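Local coordinates for structure-specific endonuclease subunit SLX1 (Candida glabrata, PDB 4XLG), which probably serves as the catalytic subunit of the SLX1-SLX4 endonuclease, cutting branched DNA near junctions during repair and recombination, at residues 239-244 with 248-253; 5-10 with 287-292; 65-70 with 191-196; 123-128 with 269-274. The protein carries 1 engineered substitution. All coordinates share one frame; numbering follows the deposited sequence.

Contact 1. Residues 239-244 with 248-253. With ZN (zinc ion), chain C; ZN (zinc ion), chain D.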
loop_
_atom_site.group_PDB
_atom_site.type_symbol
_atom_site.label_atom_id
_atom_site.label_comp_id
_atom_site.label_asym_id
_atom_site.label_seq_id
_atom_site.Cartn_x
_atom_site.Cartn_y
_atom_site.Cartn_z
ATOM N N PHE B 239 12.220 4.974 -14.402
ATOM C CA PHE B 239 12.432 3.689 -15.034
ATOM C C PHE B 239 11.585 2.623 -14.360
ATOM O O PHE B 239 11.144 2.800 -13.224
ATOM C CB PHE B 239 13.885 3.292 -14.962
ATOM C CG PHE B 239 14.802 4.322 -15.551
ATOM C CD1 PHE B 239 14.690 4.679 -16.888
ATOM C CD2 PHE B 239 15.733 4.967 -14.762
ATOM C CE1 PHE B 239 15.533 5.655 -17.455
ATOM C CE2 PHE B 239 16.595 5.924 -15.312
ATOM C CZ PHE B 239 16.486 6.284 -16.658
ATOM N N ALA B 240 11.385 1.527 -15.074
ATOM C CA ALA B 240 10.617 0.390 -14.587
ATOM C C ALA B 240 11.468 -0.854 -14.762
ATOM O O ALA B 240 12.159 -1.012 -15.794
ATOM C CB ALA B 240 9.285 0.253 -15.351
ATOM N N PHE B 241 11.449 -1.717 -13.746
ATOM C CA PHE B 241 12.254 -2.934 -13.729
ATOM C C PHE B 241 11.386 -4.128 -13.408
ATOM O O PHE B 241 10.390 -3.997 -12.700
ATOM C CB PHE B 241 13.369 -2.861 -12.672
ATOM C CG PHE B 241 14.270 -1.677 -12.822
ATOM C CD1 PHE B 241 13.894 -0.436 -12.324
ATOM C CD2 PHE B 241 15.489 -1.809 -13.464
ATOM C CE1 PHE B 241 14.733 0.651 -12.457
ATOM C CE2 PHE B 241 16.346 -0.727 -13.596
ATOM C CZ PHE B 241 15.959 0.503 -13.102
ATOM N N CYS B 242 11.809 -5.304 -13.843
ATOM C CA CYS B 242 11.142 -6.511 -13.407
ATOM C C CYS B 242 11.417 -6.722 -11.923
ATOM O O CYS B 242 12.515 -6.397 -11.436
ATOM C CB CYS B 242 11.607 -7.728 -14.205
ATOM S SG CYS B 242 10.648 -9.231 -13.694
ATOM N N ARG B 243 10.435 -7.257 -11.201
ATOM C CA ARG B 243 10.637 -7.563 -9.789
ATOM C C ARG B 243 11.672 -8.662 -9.604
ATOM O O ARG B 243 12.271 -8.767 -8.546
ATOM C CB ARG B 243 9.322 -7.974 -9.117
ATOM C CG ARG B 243 8.798 -9.341 -9.524
ATOM C CD ARG B 243 7.608 -9.661 -8.603
ATOM N NE ARG B 243 6.876 -10.875 -8.958
ATOM C CZ ARG B 243 7.129 -12.079 -8.443
ATOM N NH1 ARG B 243 8.115 -12.234 -7.560
ATOM N NH2 ARG B 243 6.400 -13.126 -8.813
ATOM N N ASP B 244 11.873 -9.492 -10.623
ATOM C CA ASP B 244 12.947 -10.474 -10.589
ATOM C C ASP B 244 14.252 -9.760 -10.999
ATOM O O ASP B 244 14.436 -9.427 -12.176
ATOM C CB ASP B 244 12.621 -11.648 -11.524
ATOM C CG ASP B 244 13.719 -12.706 -11.583
ATOM O OD1 ASP B 244 14.837 -12.489 -11.069
ATOM O OD2 ASP B 244 13.461 -13.770 -12.193
ATOM N N THR B 248 16.151 -9.413 -17.105
ATOM C CA THR B 248 16.752 -8.240 -17.705
ATOM C C THR B 248 15.751 -7.170 -18.161
ATOM O O THR B 248 16.170 -6.161 -18.705
ATOM C CB THR B 248 17.617 -8.631 -18.920
ATOM O OG1 THR B 248 16.792 -9.272 -19.908
ATOM C CG2 THR B 248 18.734 -9.570 -18.488
ATOM N N PHE B 249 14.449 -7.381 -17.968
ATOM C CA PHE B 249 13.470 -6.362 -18.384
ATOM C C PHE B 249 13.717 -5.020 -17.701
ATOM O O PHE B 249 13.707 -4.904 -16.456
ATOM C CB PHE B 249 12.031 -6.799 -18.105
ATOM C CG PHE B 249 11.032 -5.694 -18.275
ATOM C CD1 PHE B 249 10.865 -5.081 -19.512
ATOM C CD2 PHE B 249 10.273 -5.247 -17.199
ATOM C CE1 PHE B 249 9.948 -4.038 -19.672
ATOM C CE2 PHE B 249 9.352 -4.224 -17.352
ATOM C CZ PHE B 249 9.189 -3.612 -18.602
ATOM N N VAL B 250 13.947 -4.007 -18.526
ATOM C CA VAL B 250 14.037 -2.635 -18.043
ATOM C C VAL B 250 13.396 -1.716 -19.092
ATOM O O VAL B 250 13.522 -1.969 -20.281
ATOM C CB VAL B 250 15.512 -2.241 -17.758
ATOM C CG1 VAL B 250 16.381 -2.395 -19.007
ATOM C CG2 VAL B 250 15.611 -0.842 -17.181
ATOM N N SER B 251 12.695 -0.667 -18.665
ATOM C CA SER B 251 12.090 0.280 -19.614
ATOM C C SER B 251 11.978 1.681 -18.980
ATOM O O SER B 251 12.176 1.849 -17.772
ATOM C CB SER B 251 10.684 -0.204 -20.040
ATOM O OG SER B 251 9.810 -0.105 -18.920
ATOM N N HIS B 252 11.634 2.673 -19.789
ATOM C CA HIS B 252 11.093 3.922 -19.248
ATOM C C HIS B 252 9.786 3.615 -18.565
ATOM O O HIS B 252 9.007 2.824 -19.095
ATOM C CB HIS B 252 10.906 4.950 -20.390
ATOM C CG HIS B 252 12.205 5.397 -20.978
ATOM N ND1 HIS B 252 12.552 5.164 -22.288
ATOM C CD2 HIS B 252 13.271 6.016 -20.414
ATOM C CE1 HIS B 252 13.773 5.618 -22.511
ATOM N NE2 HIS B 252 14.231 6.135 -21.385
ATOM N N LEU B 253 9.516 4.248 -17.418
ATOM C CA LEU B 253 8.226 4.078 -16.760
ATOM C C LEU B 253 7.066 4.457 -17.701
ATOM O O LEU B 253 6.048 3.738 -17.780
ATOM C CB LEU B 253 8.136 4.928 -15.487
ATOM C CG LEU B 253 6.861 4.710 -14.647
ATOM C CD1 LEU B 253 6.700 3.239 -14.179
ATOM C CD2 LEU B 253 6.814 5.674 -13.436
HETATM ZN ZN ZN C . 11.255 3.901 -23.548
HETATM ZN ZN ZN D . 10.768 -10.311 -15.877
#
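Phe241 and Val250 lie side by side on one face of a short antiparallel hairpin, pointing the same way, with Phe241 CE2 3.7 Å from Val250 CG2. On the other face Ala240 CB meets the hydroxyl of Ser251 at OG (3.6 Å); the methyl CD1 of Leu253, from the start of helix 253-260, also comes up to Ala240 CB. Between these faces the backbones of Ala240 and Ser251 bond reciprocally, Ala240 N to Ser251 O at 2.8 Å and Ser251 N to Ala240 O at 2.9 Å; Cys242 N to Phe249 O, at 3.3 Å, carries the ladder toward the turn. At the far end the rings of Phe239 and His252 run alongside each other rim to rim, planes 35° apart, and Ser251 O sits in the plane of the Phe239 ring at its edge. His252 has CG anti to its carbonyl carbon (chi1 -67°) and reaches one zinc ion through ND1 (2.2 Å), whose coordination is completed by Cys219, Cys222 and Cys255. Cys242 SG binds the second zinc ion at 2.4 Å with Cys247, Cys279 and Cys282, and also accepts a hydrogen bond from Asp244 N. The hairpin thus links the two metal sites, consistent with a RING-like, SLX1-type zinc finger. Phe241 stacks on Tyr208 of helix 176-213, Leu253 packs on Trp288 and Ile292 of helix 288-299, and Ala240 and Ser251 touch Ala256 of helix 253-260.

Contact 2. Residues 5-10 with 287-292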
loop_
_atom_site.group_PDB
_atom_site.type_symbol
_atom_site.label_atom_id
_atom_site.label_comp_id
_atom_site.label_asym_id
_atom_site.label_seq_id
_atom_site.Cartn_x
_atom_site.Cartn_y
_atom_site.Cartn_z
ATOM N N GLN B 5 6.496 12.747 -4.375
ATOM C CA GLN B 5 6.902 12.219 -3.079
ATOM C C GLN B 5 7.139 10.731 -3.253
ATOM O O GLN B 5 6.463 10.052 -4.021
ATOM C CB GLN B 5 5.876 12.512 -1.985
ATOM C CG GLN B 5 4.547 11.822 -2.144
ATOM C CD GLN B 5 3.543 12.187 -1.029
ATOM O OE1 GLN B 5 3.339 13.365 -0.700
ATOM N NE2 GLN B 5 2.881 11.182 -0.499
ATOM N N GLN B 6 8.130 10.216 -2.554
ATOM C CA GLN B 6 8.392 8.778 -2.629
ATOM C C GLN B 6 7.296 7.968 -1.974
ATOM O O GLN B 6 6.604 8.426 -1.040
ATOM C CB GLN B 6 9.757 8.451 -1.987
ATOM C CG GLN B 6 9.739 8.133 -0.525
ATOM C CD GLN B 6 10.992 7.346 -0.071
ATOM O OE1 GLN B 6 12.124 7.877 -0.165
ATOM N NE2 GLN B 6 10.807 6.062 0.377
ATOM N N ILE B 7 7.122 6.741 -2.464
ATOM C CA ILE B 7 6.338 5.726 -1.785
ATOM C C ILE B 7 7.128 5.306 -0.519
ATOM O O ILE B 7 8.339 5.177 -0.587
ATOM C CB ILE B 7 6.122 4.523 -2.690
ATOM C CG1 ILE B 7 5.209 4.984 -3.882
ATOM C CG2 ILE B 7 5.526 3.326 -1.915
ATOM C CD1 ILE B 7 4.598 3.832 -4.632
ATOM N N PRO B 8 6.462 5.208 0.636
ATOM C CA PRO B 8 7.194 4.867 1.880
ATOM C C PRO B 8 7.936 3.572 1.775
ATOM O O PRO B 8 7.459 2.605 1.146
ATOM C CB PRO B 8 6.080 4.687 2.953
ATOM C CG PRO B 8 4.954 5.618 2.414
ATOM C CD PRO B 8 5.023 5.456 0.863
ATOM N N ASP B 9 9.120 3.548 2.389
ATOM C CA ASP B 9 9.828 2.282 2.537
ATOM C C ASP B 9 8.965 1.269 3.262
ATOM O O ASP B 9 8.980 0.097 2.937
ATOM C CB ASP B 9 11.160 2.497 3.318
ATOM C CG ASP B 9 12.072 3.496 2.614
ATOM O OD1 ASP B 9 12.001 3.655 1.352
ATOM O OD2 ASP B 9 12.834 4.182 3.297
ATOM N N PHE B 10 8.296 1.721 4.313
ATOM C CA PHE B 10 7.358 0.890 5.041
ATOM C C PHE B 10 6.255 1.749 5.595
ATOM O O PHE B 10 6.526 2.777 6.207
ATOM C CB PHE B 10 8.071 0.152 6.217
ATOM C CG PHE B 10 7.155 -0.865 6.913
ATOM C CD1 PHE B 10 6.260 -0.482 7.922
ATOM C CD2 PHE B 10 7.160 -2.169 6.466
ATOM C CE1 PHE B 10 5.356 -1.444 8.521
ATOM C CE2 PHE B 10 6.297 -3.165 7.071
ATOM C CZ PHE B 10 5.406 -2.788 8.091
ATOM N N LYS B 287 3.693 -5.997 -9.298
ATOM C CA LYS B 287 2.813 -5.153 -8.496
ATOM C C LYS B 287 3.131 -3.737 -8.902
ATOM O O LYS B 287 4.278 -3.311 -8.704
ATOM C CB LYS B 287 3.083 -5.345 -7.004
ATOM C CG LYS B 287 2.687 -6.712 -6.530
ATOM C CD LYS B 287 3.481 -7.107 -5.303
ATOM C CE LYS B 287 3.020 -6.446 -4.064
ATOM N NZ LYS B 287 3.409 -7.352 -2.904
ATOM N N TRP B 288 2.165 -3.021 -9.464
ATOM C CA TRP B 288 2.452 -1.680 -9.977
ATOM C C TRP B 288 2.988 -0.766 -8.867
ATOM O O TRP B 288 3.877 0.051 -9.089
ATOM C CB TRP B 288 1.195 -1.071 -10.615
ATOM C CG TRP B 288 1.455 0.264 -11.304
ATOM C CD1 TRP B 288 0.981 1.484 -10.910
ATOM C CD2 TRP B 288 2.240 0.488 -12.477
ATOM N NE1 TRP B 288 1.411 2.470 -11.783
ATOM C CE2 TRP B 288 2.177 1.881 -12.762
ATOM C CE3 TRP B 288 2.944 -0.352 -13.346
ATOM C CZ2 TRP B 288 2.816 2.458 -13.860
ATOM C CZ3 TRP B 288 3.617 0.219 -14.443
ATOM C CH2 TRP B 288 3.545 1.618 -14.695
ATOM N N CYS B 289 2.471 -0.935 -7.651
ATOM C CA CYS B 289 2.962 -0.119 -6.515
ATOM C C CYS B 289 4.478 -0.312 -6.221
ATOM O O CYS B 289 5.207 0.657 -5.906
ATOM C CB CYS B 289 2.127 -0.470 -5.244
ATOM S SG CYS B 289 2.513 0.643 -3.843
ATOM N N ASP B 290 4.958 -1.548 -6.326
ATOM C CA ASP B 290 6.378 -1.818 -6.156
ATOM C C ASP B 290 7.178 -1.210 -7.325
ATOM O O ASP B 290 8.259 -0.686 -7.120
ATOM C CB ASP B 290 6.673 -3.317 -6.082
ATOM C CG ASP B 290 6.309 -3.924 -4.734
ATOM O OD1 ASP B 290 6.066 -3.180 -3.757
ATOM O OD2 ASP B 290 6.240 -5.157 -4.660
ATOM N N VAL B 291 6.638 -1.316 -8.545
ATOM C CA VAL B 291 7.300 -0.700 -9.698
ATOM C C VAL B 291 7.489 0.800 -9.461
ATOM O O VAL B 291 8.588 1.359 -9.676
ATOM C CB VAL B 291 6.480 -0.945 -11.005
ATOM C CG1 VAL B 291 7.123 -0.204 -12.183
ATOM C CG2 VAL B 291 6.450 -2.444 -11.301
ATOM N N ILE B 292 6.437 1.456 -8.972
ATOM C CA ILE B 292 6.521 2.879 -8.694
ATOM C C ILE B 292 7.456 3.192 -7.539
ATOM O O ILE B 292 8.202 4.209 -7.557
ATOM C CB ILE B 292 5.119 3.436 -8.364
ATOM C CG1 ILE B 292 4.164 3.271 -9.606
ATOM C CG2 ILE B 292 5.212 4.922 -8.019
ATOM C CD1 ILE B 292 4.713 3.931 -10.964
#
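Ile7, in the extended N-terminal segment before strand 12-18, approaches the first turn of helix 288-299, its CA lying 7.5 Å from that of Ile292, with no hydrogen bond between the two segments. Its side chain does the touching almost entirely through the terminal methyl. CD1 rests 3.6 Å from Ile292 CG2, the two isoleucines crossing at about a right angle, and 3.9 Å from Cys289 SG. The same methyl comes within 3.5 Å of the carbonyl oxygen Cys289 O. An extended outer torsion (chi2 -164°) carries Ile7 CD1 out to Cys289 and Ile292, three residues apart on the helix. Beside it, Gln6 NE2 donates to Ile7 O (2.8 Å) and to Asp9 OD1 (2.9 Å), the latter met from above the carboxylate plane, while Gln6 OE1 is hydrogen-bonded to Lys297 NZ. Tyr293 also touches Ile7 and bonds Asp9. Packing without hydrogen bonds, mostly apolar, joins 5-10 directly to 287-292; polar ties to the helix come from farther along it.

Contact 3. Residues 65-70 with 191-196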
loop_
_atom_site.group_PDB
_atom_site.type_symbol
_atom_site.label_atom_id
_atom_site.label_comp_id
_atom_site.label_asym_id
_atom_site.label_seq_id
_atom_site.Cartn_x
_atom_site.Cartn_y
_atom_site.Cartn_z
ATOM N N ILE B 65 -0.461 -6.962 10.548
ATOM C CA ILE B 65 -0.231 -5.630 10.000
ATOM C C ILE B 65 -0.441 -5.748 8.469
ATOM O O ILE B 65 -0.067 -6.761 7.862
ATOM C CB ILE B 65 1.177 -5.069 10.369
ATOM C CG1 ILE B 65 1.304 -3.580 9.928
ATOM C CG2 ILE B 65 2.346 -5.953 9.777
ATOM C CD1 ILE B 65 2.581 -2.949 10.653
ATOM N N VAL B 66 -1.078 -4.737 7.899
ATOM C CA VAL B 66 -1.279 -4.633 6.453
ATOM C C VAL B 66 -0.285 -3.586 6.013
ATOM O O VAL B 66 -0.301 -2.473 6.558
ATOM C CB VAL B 66 -2.701 -4.181 6.119
ATOM C CG1 VAL B 66 -2.917 -3.936 4.564
ATOM C CG2 VAL B 66 -3.747 -5.226 6.676
ATOM N N TYR B 67 0.589 -3.919 5.062
ATOM C CA TYR B 67 1.567 -2.901 4.665
ATOM C C TYR B 67 1.708 -2.917 3.133
ATOM O O TYR B 67 0.981 -3.650 2.441
ATOM C CB TYR B 67 2.922 -3.128 5.387
ATOM C CG TYR B 67 3.652 -4.416 5.021
ATOM C CD1 TYR B 67 3.293 -5.645 5.594
ATOM C CD2 TYR B 67 4.736 -4.384 4.117
ATOM C CE1 TYR B 67 3.972 -6.814 5.272
ATOM C CE2 TYR B 67 5.423 -5.570 3.794
ATOM C CZ TYR B 67 5.036 -6.774 4.395
ATOM O OH TYR B 67 5.711 -7.927 4.058
ATOM N N GLY B 68 2.558 -2.051 2.622
ATOM C CA GLY B 68 2.682 -1.883 1.157
ATOM C C GLY B 68 1.944 -0.645 0.660
ATOM O O GLY B 68 1.777 -0.480 -0.561
ATOM N N PHE B 69 1.483 0.229 1.571
ATOM C CA PHE B 69 0.723 1.414 1.155
ATOM C C PHE B 69 1.564 2.391 0.345
ATOM O O PHE B 69 2.732 2.585 0.649
ATOM C CB PHE B 69 0.159 2.138 2.374
ATOM C CG PHE B 69 -0.964 1.358 3.032
ATOM C CD1 PHE B 69 -2.237 1.405 2.475
ATOM C CD2 PHE B 69 -0.728 0.541 4.129
ATOM C CE1 PHE B 69 -3.297 0.667 3.016
ATOM C CE2 PHE B 69 -1.781 -0.193 4.691
ATOM C CZ PHE B 69 -3.079 -0.124 4.140
ATOM N N PRO B 70 0.960 2.989 -0.685
ATOM C CA PRO B 70 1.734 3.866 -1.565
ATOM C C PRO B 70 1.994 5.228 -0.913
ATOM O O PRO B 70 2.759 6.025 -1.457
ATOM C CB PRO B 70 0.839 4.012 -2.814
ATOM C CG PRO B 70 -0.598 3.683 -2.326
ATOM C CD PRO B 70 -0.350 2.604 -1.256
ATOM N N GLN B 191 10.036 -6.959 14.785
ATOM C CA GLN B 191 11.403 -6.492 14.367
ATOM C C GLN B 191 11.859 -7.239 13.140
ATOM O O GLN B 191 12.377 -6.632 12.158
ATOM C CB GLN B 191 12.403 -6.687 15.533
ATOM C CG GLN B 191 13.825 -6.164 15.180
ATOM C CD GLN B 191 13.833 -4.623 15.193
ATOM O OE1 GLN B 191 13.872 -3.957 14.122
ATOM N NE2 GLN B 191 13.885 -4.070 16.378
ATOM N N ASN B 192 11.714 -8.564 13.161
ATOM C CA ASN B 192 12.219 -9.344 12.030
ATOM C C ASN B 192 11.573 -8.963 10.720
ATOM O O ASN B 192 12.295 -8.741 9.713
ATOM C CB ASN B 192 12.024 -10.845 12.281
ATOM C CG ASN B 192 12.976 -11.369 13.346
ATOM O OD1 ASN B 192 13.924 -10.668 13.747
ATOM N ND2 ASN B 192 12.701 -12.588 13.848
ATOM N N LEU B 193 10.236 -8.838 10.717
ATOM C CA LEU B 193 9.515 -8.471 9.498
ATOM C C LEU B 193 9.956 -7.072 9.024
ATOM O O LEU B 193 10.265 -6.880 7.840
ATOM C CB LEU B 193 7.986 -8.466 9.712
ATOM C CG LEU B 193 7.199 -7.932 8.478
ATOM C CD1 LEU B 193 7.280 -8.918 7.288
ATOM C CD2 LEU B 193 5.766 -7.613 8.803
ATOM N N TYR B 194 10.011 -6.116 9.953
ATOM C CA TYR B 194 10.307 -4.730 9.579
ATOM C C TYR B 194 11.750 -4.589 9.037
ATOM O O TYR B 194 11.981 -4.008 7.963
ATOM C CB TYR B 194 10.141 -3.840 10.794
ATOM C CG TYR B 194 10.399 -2.376 10.592
ATOM C CD1 TYR B 194 9.703 -1.657 9.596
ATOM C CD2 TYR B 194 11.223 -1.675 11.463
ATOM C CE1 TYR B 194 9.881 -0.292 9.445
ATOM C CE2 TYR B 194 11.410 -0.287 11.317
ATOM C CZ TYR B 194 10.711 0.379 10.309
ATOM O OH TYR B 194 10.849 1.716 10.224
ATOM N N SER B 195 12.712 -5.130 9.778
ATOM C CA SER B 195 14.133 -4.851 9.440
ATOM C C SER B 195 14.442 -5.596 8.152
ATOM O O SER B 195 15.241 -5.140 7.285
ATOM C CB SER B 195 15.084 -5.272 10.588
ATOM O OG SER B 195 14.916 -4.385 11.688
ATOM N N THR B 196 13.810 -6.750 8.006
ATOM C CA THR B 196 14.056 -7.516 6.780
ATOM C C THR B 196 13.465 -6.818 5.555
ATOM O O THR B 196 14.078 -6.816 4.482
ATOM C CB THR B 196 13.484 -8.945 6.883
ATOM O OG1 THR B 196 14.266 -9.712 7.845
ATOM C CG2 THR B 196 13.625 -9.666 5.545
#
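Leu193 reaches from the long helix 176-213 to the end of strand 60-67 and divides its two methyls between Ile65 and Tyr67. Its CB points toward the strand, and CG stands opposite the backbone N (chi1 174°), which projects the fork away from the helix. From CG, the branch CD2 rests against both residues of the strand, 3.9 Å from Ile65 CG2 and 4.0 Å from Tyr67 CE1. CD1 instead goes to the phenol end, lying 3.7 Å from Tyr67 OH. The Tyr67 and Leu193 side chains cross obliquely, with CE1 and OH of the tyrosine facing the leucine. Ile65 and Tyr67 are two apart and so share one face of the strand, whereas Val66 turns to the other. No hydrogen bond links the segments: a helix side chain packs, mostly through apolar atoms, against residues of one strand face, with CD1 also against the phenol oxygen. Strand 60-67 is the middle strand of the five-stranded mixed sheet, which contains the GIY-YIG strands, and is flanked by strands 12-18 and 129-132. His131 of the latter also touches Leu193 and Tyr67, and the Tyr67 ring meets that of Phe10, which in turn packs edge-to-face with Tyr194 on the same long helix.

Contact 4. Residues 123-128 with 269-274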
loop_
_atom_site.group_PDB
_atom_site.type_symbol
_atom_site.label_atom_id
_atom_site.label_comp_id
_atom_site.label_asym_id
_atom_site.label_seq_id
_atom_site.Cartn_x
_atom_site.Cartn_y
_atom_site.Cartn_z
ATOM N N PHE B 123 -8.430 0.154 -2.740
ATOM C CA PHE B 123 -7.237 -0.458 -2.162
ATOM C C PHE B 123 -6.681 -1.603 -3.022
ATOM O O PHE B 123 -5.522 -1.963 -2.889
ATOM C CB PHE B 123 -7.540 -0.951 -0.748
ATOM C CG PHE B 123 -7.883 0.171 0.185
ATOM C CD1 PHE B 123 -6.882 1.090 0.594
ATOM C CD2 PHE B 123 -9.203 0.323 0.658
ATOM C CE1 PHE B 123 -7.220 2.158 1.446
ATOM C CE2 PHE B 123 -9.543 1.396 1.504
ATOM C CZ PHE B 123 -8.557 2.307 1.901
ATOM N N ARG B 124 -7.511 -2.185 -3.890
ATOM C CA ARG B 124 -7.039 -3.234 -4.808
ATOM C C ARG B 124 -5.863 -2.800 -5.657
ATOM O O ARG B 124 -4.997 -3.595 -5.945
ATOM C CB ARG B 124 -8.158 -3.694 -5.760
ATOM C CG ARG B 124 -8.878 -4.893 -5.208
ATOM C CD ARG B 124 -9.998 -5.334 -6.243
ATOM N NE ARG B 124 -10.828 -6.416 -5.716
ATOM N N TYR B 125 -5.833 -1.532 -6.058
ATOM C CA TYR B 125 -4.707 -1.040 -6.864
ATOM C C TYR B 125 -3.352 -1.132 -6.158
ATOM O O TYR B 125 -2.301 -1.078 -6.787
ATOM C CB TYR B 125 -4.958 0.412 -7.259
ATOM C CG TYR B 125 -5.997 0.604 -8.302
ATOM C CD1 TYR B 125 -5.711 0.323 -9.632
ATOM C CD2 TYR B 125 -7.272 1.122 -7.983
ATOM C CE1 TYR B 125 -6.644 0.567 -10.624
ATOM C CE2 TYR B 125 -8.228 1.324 -8.956
ATOM C CZ TYR B 125 -7.918 1.020 -10.265
ATOM O OH TYR B 125 -8.793 1.271 -11.267
ATOM N N MET B 126 -3.382 -1.244 -4.839
ATOM C CA MET B 126 -2.133 -1.173 -4.073
ATOM C C MET B 126 -1.444 -2.508 -3.877
ATOM O O MET B 126 -0.273 -2.506 -3.431
ATOM C CB MET B 126 -2.417 -0.515 -2.697
ATOM C CG MET B 126 -3.094 0.864 -2.843
ATOM S SD MET B 126 -3.670 1.381 -1.200
ATOM C CE MET B 126 -4.706 2.763 -1.651
ATOM N N ASP B 127 -2.134 -3.627 -4.186
ATOM C CA ASP B 127 -1.530 -4.983 -4.001
ATOM C C ASP B 127 -0.875 -5.104 -2.621
ATOM O O ASP B 127 0.323 -5.460 -2.487
ATOM C CB ASP B 127 -0.476 -5.296 -5.081
ATOM C CG ASP B 127 -1.093 -5.469 -6.469
ATOM O OD1 ASP B 127 -2.268 -5.908 -6.578
ATOM O OD2 ASP B 127 -0.416 -5.111 -7.453
ATOM N N LEU B 128 -1.667 -4.815 -1.582
ATOM C CA LEU B 128 -1.168 -4.791 -0.207
ATOM C C LEU B 128 -0.757 -6.168 0.282
ATOM O O LEU B 128 -1.125 -7.202 -0.299
ATOM C CB LEU B 128 -2.253 -4.208 0.728
ATOM C CG LEU B 128 -2.635 -2.761 0.295
ATOM C CD1 LEU B 128 -3.891 -2.352 1.014
ATOM C CD2 LEU B 128 -1.427 -1.790 0.659
ATOM N N GLU B 269 -15.046 -0.760 -18.160
ATOM C CA GLU B 269 -14.827 0.614 -17.735
ATOM C C GLU B 269 -13.331 0.967 -17.828
ATOM O O GLU B 269 -12.457 0.152 -17.548
ATOM C CB GLU B 269 -15.360 0.826 -16.314
ATOM N N ASP B 270 -13.054 2.193 -18.245
ATOM C CA ASP B 270 -11.707 2.590 -18.542
ATOM C C ASP B 270 -11.008 2.863 -17.214
ATOM O O ASP B 270 -11.618 3.306 -16.229
ATOM C CB ASP B 270 -11.694 3.817 -19.466
ATOM C CG ASP B 270 -10.365 4.019 -20.149
ATOM O OD1 ASP B 270 -9.505 3.117 -20.052
ATOM O OD2 ASP B 270 -10.176 5.077 -20.795
ATOM N N THR B 271 -9.721 2.562 -17.173
ATOM C CA THR B 271 -8.968 2.757 -15.944
ATOM C C THR B 271 -7.738 3.598 -16.260
ATOM O O THR B 271 -7.408 3.814 -17.421
ATOM C CB THR B 271 -8.545 1.396 -15.281
ATOM O OG1 THR B 271 -7.831 0.590 -16.238
ATOM C CG2 THR B 271 -9.774 0.619 -14.807
ATOM N N ILE B 272 -7.068 4.037 -15.209
ATOM C CA ILE B 272 -5.872 4.902 -15.278
ATOM C C ILE B 272 -4.597 4.182 -14.783
ATOM O O ILE B 272 -3.499 4.421 -15.289
ATOM C CB ILE B 272 -6.083 6.181 -14.390
ATOM C CG1 ILE B 272 -7.231 7.047 -14.921
ATOM C CG2 ILE B 272 -4.845 7.022 -14.342
ATOM C CD1 ILE B 272 -7.534 8.217 -13.990
ATOM N N ILE B 273 -4.742 3.370 -13.739
ATOM C CA ILE B 273 -3.593 2.742 -13.077
ATOM C C ILE B 273 -3.530 1.262 -13.496
ATOM O O ILE B 273 -4.532 0.585 -13.452
ATOM C CB ILE B 273 -3.709 2.841 -11.553
ATOM C CG1 ILE B 273 -3.882 4.297 -11.105
ATOM C CG2 ILE B 273 -2.491 2.191 -10.860
ATOM C CD1 ILE B 273 -4.141 4.377 -9.559
ATOM N N PRO B 274 -2.367 0.777 -13.952
ATOM C CA PRO B 274 -2.268 -0.640 -14.319
ATOM C C PRO B 274 -2.588 -1.540 -13.133
ATOM O O PRO B 274 -2.292 -1.198 -11.991
ATOM C CB PRO B 274 -0.795 -0.796 -14.735
ATOM C CG PRO B 274 -0.368 0.629 -15.136
ATOM C CD PRO B 274 -1.074 1.474 -14.101
HETATM O O HOH W 1 -7.422 3.460 -12.458
HETATM O O HOH W 2 -2.277 -1.938 -9.423
#
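Tyr125 carries its CG anti to the carbonyl carbon (chi1 -73°), which swings the ring across Ile273 at a slant. Ile273 CB sits above the ring near its CD1 corner, 3.7 Å from Tyr125 CD1, and on the same side the methyl Ile273 CD1 lies over the face, offset toward the rim. Tyr125 CE1 is 3.5 Å from Ile273 O. Farther out, Thr271 CG2 meets the phenol oxygen Tyr125 OH at 3.7 Å. Two waters lie between the segments. One is hydrogen-bonded to Tyr125 OH at 2.8 Å and accepts a hydrogen bond from Ile272 N; the other lies within hydrogen-bonding distance of Tyr125 O and Pro274 O, shared with further acceptors. The phenol also bonds the backbone of the partner protein chain, which covers Ile273 as well. Tyr125 belongs to a type I beta turn, Arg124 to Asp127, with Asp127 at positive phi. Here that turn packs, partly through water, against loop 269-274 of the predicted SLX1-type zinc finger, between helices 253-260 and 288-299.

How the contacts relate
Contact 2 spans nearly the whole chain, pairing the N-terminal segment with helix 288-299, and the other three are nested within the loop it closes. Contacts 3 and 4 alternate along the sequence and touch in space; contact 1 comes after contact 3 has closed and is nested within contact 4. The centre of contact 2 lies 13 to 14 Å from those of the others, and it touches all three: Val291 packs on Ala240 of contact 1, Trp288 on Ile273 and Pro274 of contact 4, while Cys289 meets Gly68 of contact 3. Contacts 1 and 3, 23 Å apart between centres, do not touch. Helix 288-299 thus joins the zinc finger to the loop that follows strand 60-67, with helix 176-213 running beside both.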